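Local coordinates for ChrR-like cupin domain-containing protein (Ralstonia eutropha, PDB 3CJX), which is of unknown function but has a cupin-like fold, which in related proteins often encloses a pocket for a metal or a small ligand, at residues G53-L58 / I97-T102; F60-V65 / C119-T124; V13-H18 / D31-F36. One frame throughout, in Å; residues are numbered along the deposited sequence. Where two conformers were deposited one is given.

Contact 1 of 3, residues G53-L58 / I97-T102; sequences GLTLPL and IHQFNT
Where a loop runs into an inner strand of the cupin-like fold's antiparallel sheet, Thr55 comes against Asn101, the loop before strand 58-61 lying antiparallel to strand 97-101 with a single beta bridge, Thr55 to Asn101. Here polar side chains extend what the backbones begin. The Thr55 hydroxyl lies beside its own backbone N (chi1 -69°), a rotation that turns OG1 to Asn101 OD1, 2.7 Å away, donating within the plane of the amide carbonyl. Gln99 reaches across to the loop: its extended chain carries NE2 to Leu56 O at 2.8 Å, a nearly straight approach to the carbonyl with Leu56 O close to the amide plane. Leu56 N in turn gives a bond to Phe100 O (3.0 Å). At the far end Thr102 is gripped twice, its N donating to Leu54 O while its OG1 accepts from Leu54 N at 2.8 Å; that hydroxyl is also bonded to Ala51 O. Leu56 CD1 rests obliquely against Phe100 CD1, 3.6 Å off, the two side chains running alongside one another. Leu58 CD2 meets Gln99 CB at 3.7 Å, the side chains nearly perpendicular. Beyond the pair, Thr77 bonds the amides of both Gln99 and Asn101, Trp74 stacks on the Phe100 ring, and Leu54 and Leu56 touch Thr30 of strand 30-38, so the loop bridges toward the other sheet.

Contact 2 of 3, residues F60-V65 / C119-T124; sequences FHTGTV and CNVNFT
Thr62 and Cys119 close one end of an antiparallel pair, and the threonine shows how a short polar side chain can prolong a sheet past its last regular bond. Its CB stands 3.8 Å from Cys119 O. The hydroxyl sits between the backbone N and the carbonyl carbon (chi1 61°), which aims OG1 at Cys119 N; that amide donates to it at 2.6 Å with an N-H...O angle of 167°. The methyl CG2 lies by Cys119 O and, more loosely, 4.3 Å from Val121 CG2. Thr62 N completes the clasp by donating to Cys119 O (3.1 Å), almost head-on to the carbonyl. Two residues inward, Phe60 and Val121 form a hydrogen-bonded pair: Phe60 N reaches Val121 O at 2.8 Å, and Val121 N returns a bond to Phe60 O. On the face carrying these two residues, Phe60 CB touches the rim of the Phe123 ring at CE2 (3.9 Å), lying in the plane of that ring. His61 and Asn120 make the non-hydrogen-bonded pair on the other face, their side chains alongside one another and pointing the same way. Val65 CG2 covers one face of the imidazole, 3.6 Å above the plane and over its centre, and a glycerol bonds weakly to NE2. Gly53, five intervening residues and then His59-Phe60-His61 match the opening of cupin motif 1, whose histidines often bind a metal in relatives; the glycerol beside His61 is consistent with a pocket there.

Contact 3 of 3, residues V13-H18 / D31-F36; sequences VDTTAH and DIFPLF. With SO4 (sulfate ion), chain I.
Thr15 lies over Phe33 where the chain, after Val13, folds through a type I turn from Asp14 to Ala17 and rests on strand 30-38 with no hydrogen bond across, the CA atoms of Thr15 and Phe33 being 6.7 Å apart. The aromatic ring is the centre of this contact. With its CG roughly anti to the backbone N (chi1 -159°), Phe33 sends its ring out from the strand into the curve of the turn. Thr15 CA sits over one face in a CH-pi contact, 3.9 Å from the ring centroid and 20° off its normal, displaced toward the rim. His18 O meets the edge near the ring plane, 3.5 Å from Phe33 CE2, while Val13 CG1 comes in obliquely to Phe33 CE1 at 3.5 Å. Next to the ring, the Thr15 and Leu35 side chains cross at about a right angle, CG2 to CD2 3.5 Å, and Val13 CG1 touches the same leucine methyl. Leu35 and Phe36 form a classic beta bulge opposite Val45 of strand 43-50, so the segment before the sheet packs beside a local irregularity of a cupin strand. The turn itself is braced by an Asx turn: Asp14 OD1 accepts from Thr16 N at 2.7 Å and, on its syn side, from Thr16 OG1. Phe20 adds an edge-to-face neighbour to Phe33. Farther out, His18 ND1 donates to sulfate O4 at 2.7 Å and more weakly to O2, the ion lying in the plane of the imidazole and probably favouring its protonated form. Gly152 N also holds this sulfate, which probably came from the crystallisation liquor, and a glycerol bonds weakly to His18 NE2.

Overall arrangement
Contacts 1 and 2 belong to one antiparallel sheet and share the strand 58-61, contact 1 at its approach and contact 2 at its exit; they touch where Leu58 O lies 3.0 Å from Phe123 N, probably a hydrogen bond. Contact 3 involves the other sheet, on the opposite side of the chain's centre, about 23 Å from each of the others between centres. None is wholly core: each mixes buried and exposed residues. The chemistry follows position. Contact 2 relies on regular strand pairing, contact 1 replaces part of that pairing with side-chain bonds, and contact 3 lays a loop on a strand mainly by apolar and CH-pi packing, without a hydrogen bond across.

Contact 1 of 3, residues G53-L58 / I97-T102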
loop_
_atom_site.group_PDB
_atom_site.type_symbol
_atom_site.label_atom_id
_atom_site.label_comp_id
_atom_site.label_asym_id
_atom_site.label_seq_id
_atom_site.Cartn_x
_atom_site.Cartn_y
_atom_site.Cartn_z
ATOM N N GLY A 53 14.491 -7.984 4.868
ATOM C CA GLY A 53 15.251 -8.347 3.686
ATOM C C GLY A 53 14.597 -8.138 2.331
ATOM O O GLY A 53 14.993 -8.767 1.349
ATOM N N LEU A 54 13.613 -7.263 2.247
ATOM C CA LEU A 54 12.952 -7.048 0.964
ATOM C C LEU A 54 13.532 -5.898 0.180
ATOM O O LEU A 54 13.999 -4.917 0.736
ATOM C CB LEU A 54 11.462 -6.780 1.126
ATOM C CG LEU A 54 10.626 -7.901 1.735
ATOM C CD1 LEU A 54 9.168 -7.489 1.631
ATOM C CD2 LEU A 54 10.884 -9.267 1.055
ATOM N N THR A 55 13.515 -6.072 -1.131
ATOM C CA THR A 55 13.906 -5.057 -2.089
ATOM C C THR A 55 12.848 -5.088 -3.177
ATOM O O THR A 55 12.832 -5.974 -4.010
ATOM C CB THR A 55 15.265 -5.337 -2.683
ATOM O OG1 THR A 55 16.237 -5.155 -1.663
ATOM C CG2 THR A 55 15.558 -4.375 -3.814
ATOM N N LEU A 56 11.934 -4.143 -3.136
ATOM C CA LEU A 56 10.863 -4.094 -4.121
ATOM C C LEU A 56 11.362 -3.481 -5.417
ATOM O O LEU A 56 12.475 -2.956 -5.473
ATOM C CB LEU A 56 9.676 -3.306 -3.568
ATOM C CG LEU A 56 9.052 -3.899 -2.311
ATOM C CD1 LEU A 56 8.011 -2.930 -1.792
ATOM C CD2 LEU A 56 8.477 -5.289 -2.583
ATOM N N PRO A 57 10.549 -3.567 -6.484
ATOM C CA PRO A 57 10.996 -2.964 -7.719
ATOM C C PRO A 57 10.924 -1.452 -7.616
ATOM O O PRO A 57 10.367 -0.934 -6.659
ATOM C CB PRO A 57 9.982 -3.491 -8.748
ATOM C CG PRO A 57 9.207 -4.542 -8.060
ATOM C CD PRO A 57 9.223 -4.193 -6.645
ATOM N N LEU A 58 11.509 -0.752 -8.579
ATOM C CA LEU A 58 11.424 0.708 -8.608
ATOM C C LEU A 58 9.967 1.121 -8.873
ATOM O O LEU A 58 9.336 0.615 -9.785
ATOM C CB LEU A 58 12.326 1.321 -9.684
ATOM C CG LEU A 58 13.831 1.491 -9.482
ATOM C CD1 LEU A 58 14.456 1.941 -10.776
ATOM C CD2 LEU A 58 14.122 2.514 -8.442
ATOM N N ILE A 97 10.699 8.568 -8.259
ATOM C CA ILE A 97 10.931 7.159 -8.476
ATOM C C ILE A 97 11.984 6.706 -7.464
ATOM O O ILE A 97 13.086 7.227 -7.446
ATOM C CB ILE A 97 11.363 6.874 -9.944
ATOM C CG1 ILE A 97 11.653 5.380 -10.147
ATOM C CG2 ILE A 97 12.557 7.733 -10.327
ATOM C CD1 ILE A 97 11.878 5.003 -11.613
ATOM N N HIS A 98 11.624 5.777 -6.588
ATOM C CA HIS A 98 12.559 5.244 -5.600
ATOM C C HIS A 98 12.318 3.760 -5.442
ATOM O O HIS A 98 11.349 3.232 -5.968
ATOM C CB HIS A 98 12.407 5.941 -4.241
ATOM C CG HIS A 98 12.596 7.422 -4.299
ATOM N ND1 HIS A 98 11.562 8.312 -4.103
ATOM C CD2 HIS A 98 13.685 8.168 -4.596
ATOM C CE1 HIS A 98 12.012 9.545 -4.247
ATOM N NE2 HIS A 98 13.295 9.486 -4.552
ATOM N N GLN A 99 13.203 3.105 -4.694
ATOM C CA GLN A 99 13.145 1.665 -4.452
ATOM C C GLN A 99 13.137 1.317 -2.957
ATOM O O GLN A 99 14.122 1.532 -2.258
ATOM C CB GLN A 99 14.338 0.995 -5.124
ATOM C CG GLN A 99 14.417 -0.480 -4.849
ATOM C CD GLN A 99 15.467 -1.171 -5.656
ATOM O OE1 GLN A 99 16.620 -0.733 -5.729
ATOM N NE2 GLN A 99 15.082 -2.291 -6.254
ATOM N N PHE A 100 12.033 0.720 -2.523
ATOM C CA PHE A 100 11.786 0.338 -1.137
ATOM C C PHE A 100 12.657 -0.858 -0.748
ATOM O O PHE A 100 12.786 -1.818 -1.507
ATOM C CB PHE A 100 10.288 -0.011 -0.985
ATOM C CG PHE A 100 9.840 -0.290 0.420
ATOM C CD1 PHE A 100 9.871 -1.584 0.933
ATOM C CD2 PHE A 100 9.331 0.725 1.211
ATOM C CE1 PHE A 100 9.440 -1.849 2.219
ATOM C CE2 PHE A 100 8.899 0.477 2.501
ATOM C CZ PHE A 100 8.943 -0.803 3.010
ATOM N N ASN A 101 13.255 -0.783 0.434
ATOM C CA ASN A 101 14.044 -1.866 0.974
ATOM C C ASN A 101 13.768 -2.015 2.462
ATOM O O ASN A 101 13.616 -1.002 3.157
ATOM C CB ASN A 101 15.545 -1.571 0.879
ATOM C CG ASN A 101 16.059 -1.468 -0.544
ATOM O OD1 ASN A 101 16.415 -2.473 -1.166
ATOM N ND2 ASN A 101 16.206 -0.239 -1.023
ATOM N N THR A 102 13.684 -3.260 2.937
ATOM C CA THR A 102 13.680 -3.526 4.369
ATOM C C THR A 102 15.006 -4.216 4.587
ATOM O O THR A 102 15.272 -5.239 3.959
ATOM C CB THR A 102 12.541 -4.428 4.895
ATOM O OG1 THR A 102 12.421 -5.609 4.094
ATOM C CG2 THR A 102 11.226 -3.675 4.932
#

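Contact 2 of 3, residues F60-V65 / C119-T124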
loop_
_atom_site.group_PDB
_atom_site.type_symbol
_atom_site.label_atom_id
_atom_site.label_comp_id
_atom_site.label_asym_id
_atom_site.label_seq_id
_atom_site.Cartn_x
_atom_site.Cartn_y
_atom_site.Cartn_z
ATOM N N PHE A 60 7.610 4.252 -9.859
ATOM C CA PHE A 60 7.419 5.629 -10.324
ATOM C C PHE A 60 6.018 6.057 -9.888
ATOM O O PHE A 60 5.040 5.403 -10.248
ATOM C CB PHE A 60 7.535 5.726 -11.844
ATOM C CG PHE A 60 7.243 7.081 -12.386
ATOM C CD1 PHE A 60 8.237 8.026 -12.459
ATOM C CD2 PHE A 60 5.977 7.413 -12.817
ATOM C CE1 PHE A 60 7.981 9.284 -12.951
ATOM C CE2 PHE A 60 5.712 8.682 -13.307
ATOM C CZ PHE A 60 6.720 9.613 -13.381
ATOM N N HIS A 61 5.923 7.147 -9.124
ATOM C CA HIS A 61 4.630 7.652 -8.609
ATOM C C HIS A 61 4.023 8.725 -9.497
ATOM O O HIS A 61 4.686 9.700 -9.815
ATOM C CB HIS A 61 4.792 8.238 -7.208
ATOM C CG HIS A 61 5.408 7.291 -6.242
ATOM N ND1 HIS A 61 4.794 6.116 -5.868
ATOM C CD2 HIS A 61 6.594 7.322 -5.589
ATOM C CE1 HIS A 61 5.571 5.469 -5.016
ATOM N NE2 HIS A 61 6.674 6.175 -4.836
ATOM N N THR A 62 2.768 8.547 -9.895
ATOM C CA THR A 62 2.087 9.553 -10.691
ATOM C C THR A 62 1.335 10.564 -9.817
ATOM O O THR A 62 0.833 11.558 -10.316
ATOM C CB THR A 62 1.076 8.918 -11.665
ATOM O OG1 THR A 62 0.085 8.200 -10.923
ATOM C CG2 THR A 62 1.776 7.973 -12.655
ATOM N N GLY A 63 1.226 10.278 -8.523
ATOM C CA GLY A 63 0.556 11.155 -7.568
ATOM C C GLY A 63 1.324 11.110 -6.259
ATOM O O GLY A 63 2.326 10.367 -6.170
ATOM N N THR A 64 0.869 11.861 -5.246
ATOM C CA THR A 64 1.607 11.939 -3.977
ATOM C C THR A 64 1.539 10.677 -3.134
ATOM O O THR A 64 0.661 9.855 -3.320
ATOM C CB THR A 64 1.132 13.107 -3.068
ATOM O OG1 THR A 64 -0.203 12.868 -2.626
ATOM C CG2 THR A 64 1.225 14.462 -3.791
ATOM N N VAL A 65 2.512 10.521 -2.244
ATOM C CA VAL A 65 2.527 9.420 -1.265
ATOM C C VAL A 65 2.804 9.990 0.109
ATOM O O VAL A 65 3.792 10.702 0.302
ATOM C CB VAL A 65 3.622 8.370 -1.488
ATOM C CG1 VAL A 65 3.545 7.326 -0.397
ATOM C CG2 VAL A 65 3.500 7.704 -2.856
ATOM N N CYS A 119 -1.223 6.340 -9.625
ATOM C CA CYS A 119 -0.848 5.011 -9.971
ATOM C C CYS A 119 0.652 4.769 -9.785
ATOM O O CYS A 119 1.449 5.704 -9.636
ATOM C CB CYS A 119 -1.290 4.830 -11.416
ATOM S SG CYS A 119 -0.802 3.390 -12.173
ATOM N N ASN A 120 1.005 3.496 -9.772
ATOM C CA ASN A 120 2.400 3.126 -9.656
ATOM C C ASN A 120 2.815 2.455 -10.942
ATOM O O ASN A 120 2.148 1.568 -11.457
ATOM C CB ASN A 120 2.686 2.280 -8.404
ATOM C CG ASN A 120 2.768 3.130 -7.127
ATOM O OD1 ASN A 120 2.507 4.333 -7.151
ATOM N ND2 ASN A 120 3.147 2.505 -6.021
ATOM N N VAL A 121 3.897 2.968 -11.524
ATOM C CA VAL A 121 4.414 2.396 -12.764
ATOM C C VAL A 121 5.710 1.759 -12.302
ATOM O O VAL A 121 6.563 2.430 -11.725
ATOM C CB VAL A 121 4.636 3.434 -13.892
ATOM C CG1 VAL A 121 5.025 2.727 -15.187
ATOM C CG2 VAL A 121 3.390 4.247 -14.090
ATOM N N ASN A 122 5.838 0.461 -12.564
ATOM C CA ASN A 122 6.963 -0.343 -12.075
ATOM C C ASN A 122 8.060 -0.569 -13.093
ATOM O O ASN A 122 7.788 -0.967 -14.229
ATOM C CB ASN A 122 6.422 -1.689 -11.580
ATOM C CG ASN A 122 5.368 -1.521 -10.474
ATOM O OD1 ASN A 122 5.544 -0.728 -9.549
ATOM N ND2 ASN A 122 4.266 -2.251 -10.582
ATOM N N PHE A 123 9.300 -0.307 -12.678
ATOM C CA PHE A 123 10.465 -0.498 -13.526
ATOM C C PHE A 123 11.556 -1.260 -12.777
ATOM O O PHE A 123 11.509 -1.377 -11.562
ATOM C CB PHE A 123 11.053 0.841 -13.962
ATOM C CG PHE A 123 10.132 1.704 -14.778
ATOM C CD1 PHE A 123 10.129 1.631 -16.145
ATOM C CD2 PHE A 123 9.331 2.639 -14.174
ATOM C CE1 PHE A 123 9.309 2.449 -16.900
ATOM C CE2 PHE A 123 8.514 3.454 -14.914
ATOM C CZ PHE A 123 8.505 3.359 -16.288
ATOM N N THR A 124 12.510 -1.797 -13.535
ATOM C CA THR A 124 13.724 -2.428 -13.004
ATOM C C THR A 124 14.719 -1.288 -12.817
ATOM O O THR A 124 14.493 -0.187 -13.327
ATOM C CB THR A 124 14.333 -3.425 -14.003
ATOM O OG1 THR A 124 14.465 -2.792 -15.279
ATOM C CG2 THR A 124 13.442 -4.630 -14.177
#

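Contact 3 of 3, residues V13-H18 / D31-F36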
loop_
_atom_site.group_PDB
_atom_site.type_symbol
_atom_site.label_atom_id
_atom_site.label_comp_id
_atom_site.label_asym_id
_atom_site.label_seq_id
_atom_site.Cartn_x
_atom_site.Cartn_y
_atom_site.Cartn_z
ATOM N N VAL A 13 -12.788 0.382 10.099
ATOM C CA VAL A 13 -12.124 -0.894 9.924
ATOM C C VAL A 13 -11.119 -1.134 11.034
ATOM O O VAL A 13 -10.220 -0.335 11.212
ATOM C CB VAL A 13 -11.344 -0.914 8.604
ATOM C CG1 VAL A 13 -10.555 -2.193 8.483
ATOM C CG2 VAL A 13 -12.282 -0.768 7.424
ATOM N N ASP A 14 -11.262 -2.214 11.786
ATOM C CA ASP A 14 -10.299 -2.548 12.827
ATOM C C ASP A 14 -9.258 -3.500 12.233
ATOM O O ASP A 14 -9.565 -4.674 11.972
ATOM C CB ASP A 14 -11.011 -3.197 14.016
ATOM C CG ASP A 14 -10.050 -3.628 15.123
ATOM O OD1 ASP A 14 -8.829 -3.736 14.879
ATOM O OD2 ASP A 14 -10.520 -3.886 16.252
ATOM N N THR A 15 -8.026 -3.017 12.038
ATOM C CA THR A 15 -6.982 -3.868 11.432
ATOM C C THR A 15 -6.448 -4.997 12.327
ATOM O O THR A 15 -5.700 -5.827 11.853
ATOM C CB THR A 15 -5.801 -3.056 10.856
ATOM O OG1 THR A 15 -5.120 -2.360 11.906
ATOM C CG2 THR A 15 -6.282 -2.068 9.806
ATOM N N THR A 16 -6.828 -5.038 13.603
ATOM C CA THR A 16 -6.434 -6.139 14.508
ATOM C C THR A 16 -7.482 -7.258 14.624
ATOM O O THR A 16 -7.199 -8.289 15.206
ATOM C CB THR A 16 -6.137 -5.645 15.947
ATOM O OG1 THR A 16 -7.348 -5.273 16.607
ATOM C CG2 THR A 16 -5.183 -4.474 15.935
ATOM N N ALA A 17 -8.683 -7.057 14.089
ATOM C CA ALA A 17 -9.750 -8.068 14.153
ATOM C C ALA A 17 -9.666 -9.179 13.074
ATOM O O ALA A 17 -10.465 -10.115 13.102
ATOM C CB ALA A 17 -11.106 -7.385 14.088
ATOM N N HIS A 18 -8.740 -9.054 12.116
ATOM C CA HIS A 18 -8.591 -10.026 11.029
ATOM C C HIS A 18 -7.141 -10.071 10.622
ATOM O O HIS A 18 -6.449 -9.061 10.745
ATOM C CB HIS A 18 -9.423 -9.627 9.801
ATOM C CG HIS A 18 -10.881 -9.464 10.091
ATOM N ND1 HIS A 18 -11.757 -10.527 10.139
ATOM C CD2 HIS A 18 -11.607 -8.364 10.401
ATOM C CE1 HIS A 18 -12.966 -10.086 10.450
ATOM N NE2 HIS A 18 -12.903 -8.776 10.609
ATOM N N ASP A 31 2.558 -8.019 3.126
ATOM C CA ASP A 31 1.219 -8.294 3.638
ATOM C C ASP A 31 0.427 -6.984 3.807
ATOM O O ASP A 31 0.916 -6.027 4.390
ATOM C CB ASP A 31 1.349 -9.025 4.962
ATOM C CG ASP A 31 2.100 -10.330 4.822
ATOM O OD1 ASP A 31 2.080 -10.899 3.717
ATOM O OD2 ASP A 31 2.694 -10.804 5.813
ATOM N N ILE A 32 -0.815 -6.963 3.341
ATOM C CA ILE A 32 -1.630 -5.747 3.333
ATOM C C ILE A 32 -2.930 -5.913 4.066
ATOM O O ILE A 32 -3.497 -7.022 4.123
ATOM C CB ILE A 32 -2.113 -5.392 1.886
ATOM C CG1 ILE A 32 -0.980 -5.371 0.909
ATOM C CG2 ILE A 32 -2.716 -4.015 1.806
ATOM C CD1 ILE A 32 -0.011 -4.271 1.219
ATOM N N PHE A 33 -3.404 -4.795 4.610
ATOM C CA PHE A 33 -4.742 -4.711 5.152
ATOM C C PHE A 33 -5.364 -3.485 4.468
ATOM O O PHE A 33 -4.984 -2.364 4.773
ATOM C CB PHE A 33 -4.766 -4.581 6.675
ATOM C CG PHE A 33 -6.079 -4.994 7.281
ATOM C CD1 PHE A 33 -7.265 -4.376 6.888
ATOM C CD2 PHE A 33 -6.135 -6.005 8.215
ATOM C CE1 PHE A 33 -8.468 -4.751 7.408
ATOM C CE2 PHE A 33 -7.334 -6.384 8.754
ATOM C CZ PHE A 33 -8.511 -5.748 8.353
ATOM N N PRO A 34 -6.316 -3.693 3.544
ATOM C CA PRO A 34 -6.881 -2.536 2.883
ATOM C C PRO A 34 -7.793 -1.765 3.816
ATOM O O PRO A 34 -8.424 -2.358 4.679
ATOM C CB PRO A 34 -7.691 -3.155 1.739
ATOM C CG PRO A 34 -8.085 -4.478 2.249
ATOM C CD PRO A 34 -6.957 -4.942 3.095
ATOM N N LEU A 35 -7.820 -0.449 3.651
ATOM C CA LEU A 35 -8.666 0.442 4.441
ATOM C C LEU A 35 -9.651 1.192 3.530
ATOM O O LEU A 35 -10.869 1.019 3.655
ATOM C CB LEU A 35 -7.796 1.411 5.264
ATOM C CG LEU A 35 -6.711 0.685 6.072
ATOM C CD1 LEU A 35 -5.767 1.650 6.768
ATOM C CD2 LEU A 35 -7.394 -0.257 7.068
ATOM N N PHE A 36 -9.111 1.978 2.595
ATOM C CA PHE A 36 -9.912 2.782 1.674
ATOM C C PHE A 36 -9.400 2.651 0.246
ATOM O O PHE A 36 -8.223 2.839 0.007
ATOM C CB PHE A 36 -9.881 4.252 2.103
ATOM C CG PHE A 36 -10.761 5.137 1.285
ATOM C CD1 PHE A 36 -12.080 5.323 1.637
ATOM C CD2 PHE A 36 -10.276 5.776 0.159
ATOM C CE1 PHE A 36 -12.901 6.128 0.886
ATOM C CE2 PHE A 36 -11.092 6.577 -0.601
ATOM C CZ PHE A 36 -12.399 6.757 -0.240
HETATM S S SO4 I . -11.026 -13.977 9.907
HETATM O O1 SO4 I . -10.005 -14.429 8.958
HETATM O O2 SO4 I . -10.446 -13.216 11.019
HETATM O O3 SO4 I . -11.742 -15.134 10.452
HETATM O O4 SO4 I . -11.946 -13.097 9.193
#